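Long-range contact in flap endonuclease 1 (PDB 3ORY), which probably cleaves the 5' flaps of branched DNA intermediates that arise in replication and repair, as a structure-specific nuclease of the XPG/FEN1 family: residues A[34-39]-A[179-184]. Sequence-based numbering, arbitrary orientation.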
# COMPACT_ATOMS: atom_id res chain seq x y z
N HIS A 34 4.42 19.48 0.28
CA HIS A 34 4.16 20.26 -0.93
C HIS A 34 5.40 20.34 -1.80
O HIS A 34 6.51 20.54 -1.30
CB HIS A 34 3.67 21.69 -0.59
CG HIS A 34 4.75 22.58 -0.06
ND1 HIS A 34 5.56 23.34 -0.88
CD2 HIS A 34 5.18 22.82 1.21
CE1 HIS A 34 6.43 24.01 -0.14
NE2 HIS A 34 6.22 23.72 1.13
N GLY A 35 5.21 20.16 -3.10
CA GLY A 35 6.32 20.20 -4.06
C GLY A 35 7.11 18.92 -4.22
O GLY A 35 7.91 18.80 -5.15
N LYS A 36 6.91 17.94 -3.33
CA LYS A 36 7.65 16.67 -3.40
C LYS A 36 7.03 15.68 -4.38
O LYS A 36 5.81 15.63 -4.55
CB LYS A 36 7.80 16.02 -2.02
CG LYS A 36 8.54 16.88 -0.97
CD LYS A 36 10.05 16.89 -1.20
CE LYS A 36 10.71 18.17 -0.66
NZ LYS A 36 10.27 18.51 0.72
N ILE A 37 7.89 14.91 -5.04
CA ILE A 37 7.44 13.81 -5.88
C ILE A 37 7.36 12.57 -5.01
O ILE A 37 8.34 12.19 -4.36
CB ILE A 37 8.40 13.58 -7.08
CG1 ILE A 37 8.49 14.86 -7.93
CG2 ILE A 37 7.93 12.35 -7.92
CD1 ILE A 37 9.60 14.85 -9.00
N ILE A 38 6.19 11.94 -4.98
CA ILE A 38 5.99 10.74 -4.17
C ILE A 38 5.63 9.59 -5.10
O ILE A 38 4.69 9.70 -5.90
CB ILE A 38 4.89 10.93 -3.09
CG1 ILE A 38 5.23 12.10 -2.15
CG2 ILE A 38 4.64 9.64 -2.30
CD1 ILE A 38 6.47 11.92 -1.33
N VAL A 39 6.39 8.50 -5.02
CA VAL A 39 6.09 7.34 -5.84
C VAL A 39 5.24 6.33 -5.07
O VAL A 39 5.68 5.73 -4.09
CB VAL A 39 7.36 6.73 -6.52
CG1 VAL A 39 8.41 6.31 -5.50
CG2 VAL A 39 7.00 5.57 -7.45
N ASP A 179 14.74 10.44 -8.19
CA ASP A 179 13.63 10.78 -9.09
C ASP A 179 12.30 10.88 -8.35
O ASP A 179 11.28 11.17 -8.96
CB ASP A 179 13.55 9.79 -10.26
CG ASP A 179 14.70 9.95 -11.24
OD1 ASP A 179 15.22 11.07 -11.39
OD2 ASP A 179 15.10 8.95 -11.86
N ALA A 180 12.33 10.61 -7.05
CA ALA A 180 11.20 10.85 -6.16
C ALA A 180 11.76 11.07 -4.78
O ALA A 180 12.86 10.62 -4.47
CB ALA A 180 10.22 9.67 -6.15
N TYR A 181 11.00 11.77 -3.95
CA TYR A 181 11.40 12.06 -2.59
C TYR A 181 11.26 10.83 -1.69
O TYR A 181 12.11 10.58 -0.84
CB TYR A 181 10.56 13.23 -2.04
CG TYR A 181 10.75 13.47 -0.57
CD1 TYR A 181 11.90 14.09 -0.08
CD2 TYR A 181 9.77 13.08 0.34
CE1 TYR A 181 12.07 14.31 1.30
CE2 TYR A 181 9.92 13.29 1.70
CZ TYR A 181 11.07 13.91 2.17
OH TYR A 181 11.19 14.10 3.53
N ALA A 182 10.19 10.07 -1.89
CA ALA A 182 9.90 8.92 -1.04
C ALA A 182 8.97 7.96 -1.76
O ALA A 182 8.28 8.36 -2.69
CB ALA A 182 9.28 9.37 0.28
N SER A 183 8.98 6.70 -1.34
CA SER A 183 8.01 5.72 -1.80
C SER A 183 6.84 5.78 -0.84
O SER A 183 6.98 6.28 0.28
CB SER A 183 8.63 4.30 -1.86
OG SER A 183 9.34 4.00 -0.66
N ALA A 184 5.67 5.32 -1.28
CA ALA A 184 4.48 5.36 -0.44
C ALA A 184 3.71 4.07 -0.54
O ALA A 184 3.39 3.60 -1.65
CB ALA A 184 3.59 6.58 -0.79
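Ile37 O accepts the backbone N-H of Tyr181, an N-to-O distance of 2.7 Å with the donor lying in the carbonyl plane, and Tyr181 CB sits close to the same oxygen. It belongs to the run of backbone bonds by which strands 37-41 and 182-184 lie parallel, neighbours in the central sheet of the PIN-like nuclease fold, here bringing together sequence of the XPG N-terminal and I-region families. Two more backbone bonds continue the ladder: Val39 N to Ala182 O at 3.0 Å, then Ala184 N to Val39 O. That last carbonyl is also approached by Ser183 CA, 3.3 Å from Val39 O, a C-H...O contact. Just before strand 37-41, the Lys36 chain, bent at chi2 (-76°), passes over one face of the Tyr181 ring. Lys36 CD rests 3.9 Å from the Tyr181 ring centroid as a CH-pi contact, and Lys36 NZ stands 4.9 Å from that centroid, 19° off the normal, as a cation-pi partner. Ile38 CD1 meets the same ring at its edge, in plane, 3.9 Å from Tyr181 CD2. A serine in place of Tyr181 would probably strip the Lys36 chain of its aromatic platform and leave Ile38 CD1 without the ring edge beside it. Beyond the pair, strand 88-93 flanks 37-41 and strand 197-200 flanks 182-184, while Ile174 and Val175 of helix 167-176 pack on Val39. Val39 CG1, set between its backbone N and carbonyl carbon (chi1 58°), lies against Ala182 O and also touches Ala180 CB, whereas Ile38 CG2 touches Ala184 CB at 3.6 Å.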